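PDB 4OVJ: extracellular solute-binding protein family 1 from Alicyclobacillus acidocaldarius subsp. acidocaldarius, which probably binds a solute outside the cell and delivers it to a membrane transporter, as extracellular solute-binding proteins of family 1 do. Local coordinates for residues N219-L224 with G228-G233; T234-I239 with A390-K395; A146-A151 with S254-T259; S212-Y217 with Q382-M387. All coordinates share one frame; numbering follows the deposited sequence.

Contact 1. Residues N219-L224 with G228-G233; sequences NYWANL and GVVPPG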
loop_
_atom_site.group_PDB
_atom_site.type_symbol
_atom_site.label_atom_id
_atom_site.label_comp_id
_atom_site.label_asym_id
_atom_site.label_seq_id
_atom_site.Cartn_x
_atom_site.Cartn_y
_atom_site.Cartn_z
ATOM N N ASN A 219 -5.875 22.930 -7.514
ATOM C CA ASN A 219 -6.621 23.530 -8.624
ATOM C C ASN A 219 -7.267 22.513 -9.513
ATOM O O ASN A 219 -8.367 22.750 -10.024
ATOM C CB ASN A 219 -5.726 24.427 -9.465
ATOM C CG ASN A 219 -5.587 25.815 -8.878
ATOM O OD1 ASN A 219 -6.480 26.286 -8.179
ATOM N ND2 ASN A 219 -4.475 26.482 -9.171
ATOM N N TYR A 220 -6.592 21.381 -9.709
ATOM C CA TYR A 220 -7.142 20.306 -10.519
ATOM C C TYR A 220 -8.482 19.869 -9.960
ATOM O O TYR A 220 -9.477 19.836 -10.675
ATOM C CB TYR A 220 -6.184 19.119 -10.564
ATOM C CG TYR A 220 -6.712 17.941 -11.345
ATOM C CD1 TYR A 220 -6.633 17.923 -12.727
ATOM C CD2 TYR A 220 -7.305 16.853 -10.701
ATOM C CE1 TYR A 220 -7.123 16.861 -13.452
ATOM C CE2 TYR A 220 -7.784 15.774 -11.425
ATOM C CZ TYR A 220 -7.688 15.785 -12.804
ATOM O OH TYR A 220 -8.158 14.725 -13.540
ATOM N N TRP A 221 -8.511 19.574 -8.666
ATOM C CA TRP A 221 -9.759 19.128 -8.036
ATOM C C TRP A 221 -10.773 20.260 -7.906
ATOM O O TRP A 221 -11.969 20.032 -8.073
ATOM C CB TRP A 221 -9.490 18.479 -6.681
ATOM C CG TRP A 221 -8.672 17.230 -6.826
ATOM C CD1 TRP A 221 -7.324 17.110 -6.656
ATOM C CD2 TRP A 221 -9.141 15.941 -7.231
ATOM N NE1 TRP A 221 -6.927 15.822 -6.923
ATOM C CE2 TRP A 221 -8.028 15.082 -7.265
ATOM C CE3 TRP A 221 -10.405 15.424 -7.552
ATOM C CZ2 TRP A 221 -8.132 13.738 -7.611
ATOM C CZ3 TRP A 221 -10.508 14.089 -7.902
ATOM C CH2 TRP A 221 -9.381 13.263 -7.919
ATOM N N ALA A 222 -10.295 21.479 -7.639
ATOM C CA ALA A 222 -11.200 22.627 -7.552
ATOM C C ALA A 222 -11.956 22.838 -8.865
ATOM O O ALA A 222 -13.148 23.136 -8.849
ATOM C CB ALA A 222 -10.455 23.881 -7.153
ATOM N N ASN A 223 -11.273 22.643 -9.996
ATOM C CA ASN A 223 -11.936 22.781 -11.292
ATOM C C ASN A 223 -13.019 21.714 -11.476
ATOM O O ASN A 223 -14.112 22.012 -11.962
ATOM C CB ASN A 223 -10.930 22.790 -12.426
ATOM C CG ASN A 223 -10.160 24.103 -12.519
ATOM O OD1 ASN A 223 -10.601 25.151 -12.041
ATOM N ND2 ASN A 223 -9.009 24.050 -13.141
ATOM N N LEU A 224 -12.745 20.493 -11.039
ATOM C CA LEU A 224 -13.748 19.430 -11.121
ATOM C C LEU A 224 -14.950 19.728 -10.215
ATOM O O LEU A 224 -16.087 19.468 -10.591
ATOM C CB LEU A 224 -13.138 18.076 -10.768
ATOM C CG LEU A 224 -12.064 17.542 -11.713
ATOM C CD1 LEU A 224 -11.426 16.300 -11.132
ATOM C CD2 LEU A 224 -12.670 17.264 -13.077
ATOM N N GLY A 228 -19.115 20.504 -11.113
ATOM C CA GLY A 228 -20.089 19.571 -10.550
ATOM C C GLY A 228 -19.788 18.107 -10.834
ATOM O O GLY A 228 -20.638 17.244 -10.669
ATOM N N VAL A 229 -18.551 17.825 -11.212
ATOM C CA VAL A 229 -18.150 16.502 -11.649
ATOM C C VAL A 229 -17.718 15.605 -10.471
ATOM O O VAL A 229 -17.804 14.367 -10.544
ATOM C CB VAL A 229 -17.029 16.658 -12.691
ATOM C CG1 VAL A 229 -16.463 15.332 -13.067
ATOM C CG2 VAL A 229 -17.582 17.382 -13.914
ATOM N N VAL A 230 -17.224 16.227 -9.405
ATOM C CA VAL A 230 -16.963 15.534 -8.131
ATOM C C VAL A 230 -17.799 16.240 -7.059
ATOM O O VAL A 230 -18.280 17.351 -7.283
ATOM C CB VAL A 230 -15.455 15.531 -7.763
ATOM C CG1 VAL A 230 -14.622 14.941 -8.908
ATOM C CG2 VAL A 230 -14.981 16.927 -7.413
ATOM N N PRO A 231 -17.998 15.594 -5.907
ATOM C CA PRO A 231 -18.931 16.165 -4.930
ATOM C C PRO A 231 -18.411 17.449 -4.317
ATOM O O PRO A 231 -17.216 17.678 -4.299
ATOM C CB PRO A 231 -19.050 15.071 -3.861
ATOM C CG PRO A 231 -18.497 13.836 -4.488
ATOM C CD PRO A 231 -17.450 14.315 -5.443
ATOM N N PRO A 232 -19.320 18.300 -3.811
ATOM C CA PRO A 232 -18.899 19.506 -3.080
ATOM C C PRO A 232 -18.288 19.155 -1.720
ATOM O O PRO A 232 -18.455 18.030 -1.229
ATOM C CB PRO A 232 -20.201 20.269 -2.906
ATOM C CG PRO A 232 -21.261 19.228 -2.924
ATOM C CD PRO A 232 -20.787 18.158 -3.868
ATOM N N GLY A 233 -17.580 20.102 -1.118
ATOM C CA GLY A 233 -16.902 19.859 0.142
ATOM C C GLY A 233 -17.820 19.409 1.259
ATOM O O GLY A 233 -17.427 18.632 2.116
#

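Contact 2. Residues T234-I239 with A390-K395; sequences TVTSLI and AVQYGK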
loop_
_atom_site.group_PDB
_atom_site.type_symbol
_atom_site.label_atom_id
_atom_site.label_comp_id
_atom_site.label_asym_id
_atom_site.label_seq_id
_atom_site.Cartn_x
_atom_site.Cartn_y
_atom_site.Cartn_z
ATOM N N THR A 234 -19.048 19.913 1.251
ATOM C CA THR A 234 -20.018 19.556 2.276
ATOM C C THR A 234 -20.409 18.079 2.213
ATOM O O THR A 234 -20.721 17.478 3.237
ATOM C CB THR A 234 -21.272 20.438 2.152
ATOM O OG1 THR A 234 -21.712 20.450 0.787
ATOM C CG2 THR A 234 -20.956 21.857 2.594
ATOM N N VAL A 235 -20.394 17.498 1.017
ATOM C CA VAL A 235 -20.645 16.073 0.844
ATOM C C VAL A 235 -19.400 15.269 1.215
ATOM O O VAL A 235 -19.465 14.304 1.966
ATOM C CB VAL A 235 -21.126 15.773 -0.594
ATOM C CG1 VAL A 235 -21.188 14.267 -0.861
ATOM C CG2 VAL A 235 -22.490 16.416 -0.817
ATOM N N THR A 236 -18.251 15.701 0.715
ATOM C CA THR A 236 -16.988 15.024 0.996
ATOM C C THR A 236 -16.696 14.957 2.480
ATOM O O THR A 236 -16.170 13.957 2.962
ATOM C CB THR A 236 -15.859 15.721 0.225
ATOM O OG1 THR A 236 -16.170 15.610 -1.165
ATOM C CG2 THR A 236 -14.504 15.116 0.510
ATOM N N SER A 237 -17.071 16.011 3.207
ATOM C CA SER A 237 -16.808 16.086 4.642
ATOM C C SER A 237 -17.519 14.995 5.445
ATOM O O SER A 237 -17.086 14.673 6.539
ATOM C CB SER A 237 -17.198 17.455 5.198
ATOM O OG SER A 237 -18.567 17.721 4.980
ATOM N N LEU A 238 -18.601 14.441 4.905
ATOM C CA LEU A 238 -19.358 13.379 5.576
ATOM C C LEU A 238 -18.705 12.009 5.449
ATOM O O LEU A 238 -19.067 11.085 6.153
ATOM C CB LEU A 238 -20.768 13.286 4.985
ATOM C CG LEU A 238 -21.631 14.539 5.055
ATOM C CD1 LEU A 238 -22.846 14.424 4.148
ATOM C CD2 LEU A 238 -22.051 14.788 6.482
ATOM N N ILE A 239 -17.755 11.855 4.536
ATOM C CA ILE A 239 -17.182 10.539 4.292
ATOM C C ILE A 239 -16.264 10.127 5.438
ATOM O O ILE A 239 -15.253 10.778 5.683
ATOM C CB ILE A 239 -16.372 10.506 2.988
ATOM C CG1 ILE A 239 -17.239 10.903 1.798
ATOM C CG2 ILE A 239 -15.799 9.110 2.760
ATOM C CD1 ILE A 239 -16.436 11.152 0.529
ATOM N N ALA A 390 -10.899 22.943 4.162
ATOM C CA ALA A 390 -11.066 24.414 4.110
ATOM C C ALA A 390 -11.110 24.956 2.690
ATOM O O ALA A 390 -11.905 25.838 2.381
ATOM C CB ALA A 390 -9.962 25.114 4.896
ATOM N N VAL A 391 -10.263 24.408 1.821
ATOM C CA VAL A 391 -10.265 24.777 0.420
ATOM C C VAL A 391 -11.565 24.313 -0.254
ATOM O O VAL A 391 -12.153 25.062 -1.016
ATOM C CB VAL A 391 -9.026 24.209 -0.306
ATOM C CG1 VAL A 391 -9.117 24.436 -1.807
ATOM C CG2 VAL A 391 -7.768 24.854 0.256
ATOM N N GLN A 392 -12.004 23.090 0.040
ATOM C CA GLN A 392 -13.238 22.528 -0.548
ATOM C C GLN A 392 -14.466 23.315 -0.122
ATOM O O GLN A 392 -15.422 23.457 -0.879
ATOM C CB GLN A 392 -13.413 21.071 -0.137
ATOM C CG GLN A 392 -12.472 20.101 -0.819
ATOM C CD GLN A 392 -12.407 18.732 -0.154
ATOM O OE1 GLN A 392 -12.810 18.550 1.006
ATOM N NE2 GLN A 392 -11.873 17.759 -0.881
ATOM N N TYR A 393 -14.433 23.816 1.106
ATOM C CA TYR A 393 -15.517 24.637 1.641
ATOM C C TYR A 393 -15.492 26.075 1.117
ATOM O O TYR A 393 -16.456 26.812 1.298
ATOM C CB TYR A 393 -15.416 24.699 3.164
ATOM C CG TYR A 393 -15.921 23.514 3.949
ATOM C CD1 TYR A 393 -16.778 22.561 3.398
ATOM C CD2 TYR A 393 -15.586 23.390 5.287
ATOM C CE1 TYR A 393 -17.262 21.514 4.168
ATOM C CE2 TYR A 393 -16.059 22.349 6.059
ATOM C CZ TYR A 393 -16.900 21.415 5.495
ATOM O OH TYR A 393 -17.363 20.385 6.267
ATOM N N GLY A 394 -14.389 26.484 0.500
ATOM C CA GLY A 394 -14.247 27.839 -0.009
ATOM C C GLY A 394 -13.837 28.822 1.068
ATOM O O GLY A 394 -13.940 30.033 0.877
ATOM N N LYS A 395 -13.364 28.311 2.200
ATOM C CA LYS A 395 -12.914 29.163 3.295
ATOM C C LYS A 395 -11.553 29.787 3.015
ATOM O O LYS A 395 -11.253 30.857 3.523
ATOM C CB LYS A 395 -12.882 28.377 4.602
ATOM C CG LYS A 395 -14.268 28.114 5.182
ATOM C CD LYS A 395 -14.181 27.423 6.538
ATOM C CE LYS A 395 -15.431 27.647 7.369
ATOM N NZ LYS A 395 -16.613 26.946 6.799
#

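Contact 3. Residues A146-A151 with S254-T259; sequences AAFAKA and SDAELT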
loop_
_atom_site.group_PDB
_atom_site.type_symbol
_atom_site.label_atom_id
_atom_site.label_comp_id
_atom_site.label_asym_id
_atom_site.label_seq_id
_atom_site.Cartn_x
_atom_site.Cartn_y
_atom_site.Cartn_z
ATOM N N ALA A 146 -20.179 0.257 -16.458
ATOM C CA ALA A 146 -21.264 0.659 -17.328
ATOM C C ALA A 146 -21.397 2.172 -17.417
ATOM O O ALA A 146 -21.662 2.700 -18.496
ATOM C CB ALA A 146 -22.581 0.024 -16.890
ATOM N N ALA A 147 -21.176 2.881 -16.313
ATOM C CA ALA A 147 -21.240 4.335 -16.350
ATOM C C ALA A 147 -20.154 4.934 -17.247
ATOM O O ALA A 147 -20.417 5.822 -18.046
ATOM C CB ALA A 147 -21.135 4.928 -14.956
ATOM N N PHE A 148 -18.927 4.456 -17.097
ATOM C CA PHE A 148 -17.816 4.991 -17.871
ATOM C C PHE A 148 -17.877 4.589 -19.341
ATOM O O PHE A 148 -17.390 5.320 -20.192
ATOM C CB PHE A 148 -16.470 4.651 -17.209
ATOM C CG PHE A 148 -16.130 5.622 -16.117
ATOM C CD1 PHE A 148 -16.777 5.541 -14.886
ATOM C CD2 PHE A 148 -15.250 6.674 -16.360
ATOM C CE1 PHE A 148 -16.534 6.488 -13.894
ATOM C CE2 PHE A 148 -14.992 7.617 -15.376
ATOM C CZ PHE A 148 -15.631 7.514 -14.135
ATOM N N ALA A 149 -18.494 3.451 -19.635
ATOM C CA ALA A 149 -18.722 3.057 -21.025
ATOM C C ALA A 149 -19.585 4.086 -21.767
ATOM O O ALA A 149 -19.469 4.219 -22.991
ATOM C CB ALA A 149 -19.323 1.653 -21.109
ATOM N N LYS A 150 -20.408 4.848 -21.036
ATOM C CA LYS A 150 -21.206 5.917 -21.659
ATOM C C LYS A 150 -20.338 7.063 -22.199
ATOM O O LYS A 150 -20.789 7.833 -23.055
ATOM C CB LYS A 150 -22.236 6.469 -20.669
ATOM C CG LYS A 150 -23.229 5.430 -20.205
ATOM C CD LYS A 150 -24.160 5.947 -19.125
ATOM C CE LYS A 150 -25.152 4.869 -18.729
ATOM N NZ LYS A 150 -26.086 5.359 -17.693
ATOM N N ALA A 151 -19.103 7.168 -21.711
ATOM C CA ALA A 151 -18.132 8.132 -22.217
ATOM C C ALA A 151 -17.077 7.466 -23.088
ATOM O O ALA A 151 -16.098 8.100 -23.454
ATOM C CB ALA A 151 -17.461 8.860 -21.061
ATOM N N SER A 254 -21.822 8.520 -6.736
ATOM C CA SER A 254 -20.566 8.729 -7.459
ATOM C C SER A 254 -20.232 7.448 -8.210
ATOM O O SER A 254 -20.559 6.348 -7.743
ATOM C CB SER A 254 -19.444 9.040 -6.493
ATOM O OG SER A 254 -18.190 9.045 -7.159
ATOM N N ASP A 255 -19.552 7.583 -9.340
ATOM C CA ASP A 255 -19.271 6.443 -10.202
ATOM C C ASP A 255 -17.824 5.973 -10.209
ATOM O O ASP A 255 -17.494 5.044 -10.937
ATOM C CB ASP A 255 -19.790 6.733 -11.624
ATOM C CG ASP A 255 -21.326 6.720 -11.687
ATOM O OD1 ASP A 255 -21.950 6.149 -10.764
ATOM O OD2 ASP A 255 -21.916 7.268 -12.637
ATOM N N ALA A 256 -16.970 6.563 -9.376
ATOM C CA ALA A 256 -15.557 6.159 -9.309
ATOM C C ALA A 256 -14.885 6.699 -8.076
ATOM O O ALA A 256 -15.316 7.695 -7.508
ATOM C CB ALA A 256 -14.778 6.638 -10.539
ATOM N N GLU A 257 -13.773 6.070 -7.726
ATOM C CA GLU A 257 -12.968 6.488 -6.604
ATOM C C GLU A 257 -11.517 6.059 -6.841
ATOM O O GLU A 257 -11.262 4.925 -7.259
ATOM C CB GLU A 257 -13.558 5.819 -5.363
ATOM C CG GLU A 257 -12.942 6.212 -4.068
ATOM C CD GLU A 257 -13.779 5.760 -2.878
ATOM O OE1 GLU A 257 -14.805 5.008 -3.019
ATOM O OE2 GLU A 257 -13.406 6.195 -1.795
ATOM N N LEU A 258 -10.591 6.990 -6.622
ATOM C CA LEU A 258 -9.159 6.744 -6.646
ATOM C C LEU A 258 -8.777 6.381 -5.225
ATOM O O LEU A 258 -8.850 7.227 -4.328
ATOM C CB LEU A 258 -8.408 8.010 -7.078
ATOM C CG LEU A 258 -6.891 8.004 -6.853
ATOM C CD1 LEU A 258 -6.262 6.913 -7.687
ATOM C CD2 LEU A 258 -6.298 9.369 -7.172
ATOM N N THR A 259 -8.426 5.119 -5.000
ATOM C CA THR A 259 -8.124 4.662 -3.649
ATOM C C THR A 259 -7.258 3.417 -3.718
ATOM O O THR A 259 -6.838 3.003 -4.802
ATOM C CB THR A 259 -9.408 4.374 -2.864
ATOM O OG1 THR A 259 -9.082 4.065 -1.497
ATOM C CG2 THR A 259 -10.166 3.223 -3.498
#

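Contact 4. Residues S212-Y217 with Q382-M387; sequences STLVSY and QDFANM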
loop_
_atom_site.group_PDB
_atom_site.type_symbol
_atom_site.label_atom_id
_atom_site.label_comp_id
_atom_site.label_asym_id
_atom_site.label_seq_id
_atom_site.Cartn_x
_atom_site.Cartn_y
_atom_site.Cartn_z
ATOM N N SER A 212 3.964 25.397 -5.712
ATOM C CA SER A 212 3.416 25.256 -7.048
ATOM C C SER A 212 2.810 23.872 -7.280
ATOM O O SER A 212 1.721 23.730 -7.831
ATOM C CB SER A 212 4.531 25.493 -8.055
ATOM O OG SER A 212 3.996 25.633 -9.338
ATOM N N THR A 213 3.535 22.850 -6.853
ATOM C CA THR A 213 3.088 21.464 -7.007
ATOM C C THR A 213 1.786 21.200 -6.247
ATOM O O THR A 213 0.868 20.553 -6.759
ATOM C CB THR A 213 4.177 20.535 -6.497
ATOM O OG1 THR A 213 5.363 20.774 -7.262
ATOM C CG2 THR A 213 3.748 19.070 -6.595
ATOM N N LEU A 214 1.697 21.722 -5.031
ATOM C CA LEU A 214 0.483 21.551 -4.241
ATOM C C LEU A 214 -0.670 22.375 -4.808
ATOM O O LEU A 214 -1.783 21.891 -4.902
ATOM C CB LEU A 214 0.720 21.898 -2.778
ATOM C CG LEU A 214 -0.477 21.834 -1.831
ATOM C CD1 LEU A 214 -1.177 20.493 -1.936
ATOM C CD2 LEU A 214 0.025 22.086 -0.415
ATOM N N VAL A 215 -0.400 23.611 -5.212
ATOM C CA VAL A 215 -1.456 24.447 -5.782
ATOM C C VAL A 215 -2.017 23.849 -7.078
ATOM O O VAL A 215 -3.225 23.899 -7.306
ATOM C CB VAL A 215 -0.984 25.902 -5.997
ATOM C CG1 VAL A 215 -2.031 26.704 -6.760
ATOM C CG2 VAL A 215 -0.731 26.553 -4.650
ATOM N N SER A 216 -1.164 23.259 -7.909
ATOM C CA SER A 216 -1.661 22.665 -9.160
ATOM C C SER A 216 -2.580 21.468 -8.865
ATOM O O SER A 216 -3.600 21.268 -9.533
ATOM C CB SER A 216 -0.519 22.308 -10.117
ATOM O OG SER A 216 0.286 21.264 -9.608
ATOM N N TYR A 217 -2.237 20.698 -7.837
ATOM C CA TYR A 217 -3.087 19.584 -7.394
ATOM C C TYR A 217 -4.419 20.104 -6.884
ATOM O O TYR A 217 -5.495 19.638 -7.284
ATOM C CB TYR A 217 -2.353 18.835 -6.297
ATOM C CG TYR A 217 -3.100 17.793 -5.511
ATOM C CD1 TYR A 217 -3.162 16.481 -5.935
ATOM C CD2 TYR A 217 -3.653 18.100 -4.286
ATOM C CE1 TYR A 217 -3.790 15.504 -5.184
ATOM C CE2 TYR A 217 -4.282 17.140 -3.525
ATOM C CZ TYR A 217 -4.342 15.838 -3.980
ATOM O OH TYR A 217 -4.935 14.882 -3.207
ATOM N N GLN A 382 -3.218 14.843 9.049
ATOM C CA GLN A 382 -4.462 15.422 9.545
ATOM C C GLN A 382 -4.551 16.904 9.192
ATOM O O GLN A 382 -5.609 17.360 8.762
ATOM C CB GLN A 382 -4.644 15.187 11.056
ATOM C CG GLN A 382 -6.009 15.608 11.584
ATOM C CD GLN A 382 -7.163 14.883 10.894
ATOM O OE1 GLN A 382 -7.289 13.668 11.002
ATOM N NE2 GLN A 382 -8.009 15.629 10.183
ATOM N N ASP A 383 -3.453 17.647 9.367
ATOM C CA ASP A 383 -3.415 19.066 8.985
ATOM C C ASP A 383 -3.699 19.241 7.491
ATOM O O ASP A 383 -4.384 20.180 7.090
ATOM C CB ASP A 383 -2.072 19.730 9.325
ATOM C CG ASP A 383 -1.786 19.775 10.819
ATOM O OD1 ASP A 383 -2.748 19.735 11.625
ATOM O OD2 ASP A 383 -0.586 19.863 11.192
ATOM N N PHE A 384 -3.169 18.339 6.665
ATOM C CA PHE A 384 -3.417 18.412 5.232
ATOM C C PHE A 384 -4.895 18.234 4.936
ATOM O O PHE A 384 -5.498 19.025 4.199
ATOM C CB PHE A 384 -2.591 17.371 4.498
ATOM C CG PHE A 384 -2.634 17.507 3.001
ATOM C CD1 PHE A 384 -1.821 18.420 2.360
ATOM C CD2 PHE A 384 -3.497 16.731 2.243
ATOM C CE1 PHE A 384 -1.838 18.545 0.981
ATOM C CE2 PHE A 384 -3.527 16.850 0.866
ATOM C CZ PHE A 384 -2.701 17.755 0.232
ATOM N N ALA A 385 -5.483 17.204 5.525
ATOM C CA ALA A 385 -6.912 16.939 5.346
ATOM C C ALA A 385 -7.751 18.154 5.770
ATOM O O ALA A 385 -8.701 18.532 5.097
ATOM C CB ALA A 385 -7.313 15.707 6.130
ATOM N N ASN A 386 -7.369 18.791 6.867
ATOM C CA ASN A 386 -8.108 19.959 7.346
ATOM C C ASN A 386 -7.975 21.135 6.370
ATOM O O ASN A 386 -8.945 21.860 6.111
ATOM C CB ASN A 386 -7.627 20.348 8.744
ATOM C CG ASN A 386 -8.013 19.325 9.806
ATOM O OD1 ASN A 386 -8.828 18.440 9.575
ATOM N ND2 ASN A 386 -7.424 19.451 10.979
HETATM N N MSE A 387 -6.781 21.306 5.799
HETATM C CA MSE A 387 -6.566 22.356 4.801
HETATM C C MSE A 387 -7.366 22.058 3.560
HETATM O O MSE A 387 -7.990 22.954 2.988
HETATM C CB MSE A 387 -5.087 22.502 4.488
HETATM C CG MSE A 387 -4.837 23.627 3.498
HETATM SE SE MSE A 387 -4.886 22.939 1.639
HETATM C CE MSE A 387 -3.254 21.902 1.740
#

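Contact 1. Residues N219-L224 with G228-G233
L224 and V229 meet through backbone as well as side chain where helix 211-226 gives way to the loop that follows. The polar part is a single clear hydrogen bond, V229 N to L224 O at 3.0 Å, fairly straight, with the donor tilted 21° from the carbonyl plane. It closes over G228, whose positive phi of 77° turns the chain back on the helix and by itself favours glycine.

The apolar part is shared by four side chains. L224 CD2 faces V229 CG1 at 4.3 Å. With CG1 beside its backbone N (chi1 -55°), V230 sets both of its methyls against L224: CG1 lies 3.9 Å from L224 CB, and CG2 is almost as near to it. The same V230 CG1 touches W221 CZ3 at 4.3 Å, near the plane of the indole and at its edge. Y220 CD2 lies over one face of that indole, and Y217 meets W221 edge-to-face. Beyond the turn, helix 160-174 covers the leucine through A164 and V229 through L167.

G228 at positive phi, two bonds back into the last helical turn, of which V229 to L224 spans five residues, and apolar contact between L224 and V229 together make a Schellman motif, a common way to end a helix at glycine.

Contact 2. Residues T234-I239 with A390-K395
The Y393 ring meets the first turn of helix 233-236 with its edge: T234 N lies close to the ring plane, 3.8 Å from Y393 CE1, and T234 CG2 follows at 4.0 Å from the same carbon. S237 comes in obliquely at the phenol end, its CB 3.1 Å from Y393 OH. The other flat group, the Q392 amide, takes T236 CG2 against its polar end, 3.9 Å from OE1 and scarcely farther from NE2, the two side chains crossing at about a right angle. The amide NE2 has weak hydrogen bonds to D181 and E183. Y393 leaves the backbone with CG anti to its carbonyl carbon (chi1 -79°), which carries the ring across to the short helix. It does so from the closing turn of helix 377-392, a Schellman motif in which K395 N bonds A390 O at 2.9 Å and G394 N bonds V391 O, with G394 at positive phi. The Y393 hydroxyl is hydrogen-bonded to Q389 NE2, one turn back along the same helix. Cutting the tyrosine back to alanine would probably uncover T234 and S237 and leave Q389 without its hydroxyl partner. On the facing side, T236 to I239 form a type I turn in which I239 N bonds T236 O at 3.1 Å.

Contact 3. Residues A146-A151 with S254-T259
F148 and A147 of the short helix 145-149 pack against D255 and A256, where the chain enters strand 256-260 of the mixed sheet. This is helix-on-sheet packing of the alpha/beta kind, in the periplasmic binding protein fold: the helix follows strand 128-144, the antiparallel partner of 256-260.

The apolar contact belongs to the phenyl ring. A256 CB lies 3.8 Å from F148 CE1 and equally near CZ, approaching the ring obliquely, while D255 CB is 4.0 Å from CE1. The ring is also nearly parallel to that of W163 and meets Y143 edge-to-face. With a residue as small as alanine in place of F148, a gap is likely to open beside A256, and W163 would lose the ring that lies nearly parallel to it.

Of the polar groups, D255 OD1 has its partner elsewhere, in a salt bridge with R273, which is likely to stabilise the charge of this buried carboxylate. D255 O faces the ring edge, 3.4 Å from F148 CE1 and near the ring plane. K150 NZ stays 6.8 Å from D255 OD2, too far for a salt bridge but perhaps a weak attraction. D255 CG sits beside its own backbone N (chi1 -71°), which directs the carboxylate at the helix and brings OD2 to 3.4 Å from A147 CB.

Contact 4. Residues S212-Y217 with Q382-M387
This is a buried apolar contact between two helices, 211-226 and 377-392, whose side chains L214 and Y217 meet F384 and the selenomethionine M387 among the helices on one side of the chain. The axes of the two segments cross at -49° and come no nearer than 13.8 Å, so long side chains, not backbones, span the distance. In both L214 and F384, CG anti to the backbone N (chi1 177° for the leucine) carries the side chain toward the other helix, and the two slide past each other in opposite directions. L214 CD1 meets the rim of the F384 ring in its plane, 3.6 Å from CE1 and 3.8 Å from CZ. The second methyl, L214 CD2, goes to another partner: it touches M387 CE tip to tip at 3.9 Å, M387 being bent at chi2 and chi3. Y217 joins through CE2, 4.1 Å from F384 CZ, the two side chains crossing obliquely.

Neighbouring helices fill in around the pair. F405 meets the F384 ring edge-to-face, F188 does the same to Y217, and A402 touches L214. Y217 keeps its polar end occupied, for its OH is hydrogen-bonded to T187 OG1 and S184 N. Within helix 211-226, T213 O accepts from S216 OG at 3.0 Å and from Y217 N, both on the same face of its plane.

The contact belongs to the helical part of one lobe, consistent with the two-lobed periplasmic binding protein fold of this clan.

Reading from the N terminus, contact 3 opens first, at 146-151 just after strand 128-144. Contact 4 opens next, on helix 211-226, and contact 1 both opens and closes soon after, at the end of that helix, so it nests within the loops of contacts 3 and 4. Contact 2 then opens at 234-239, immediately after contact 1, which it touches. Contact 3 closes at 254-259, returning the chain to the sheet of strand 128-144, whereas contacts 4 and 2 wait for helix 377-392 and close on it in that order. Contacts 2, 3 and 4 therefore cross one another, tying helix 377-392 to helices 211-226 and 233-236, and helix 145-149 to strand 256-260.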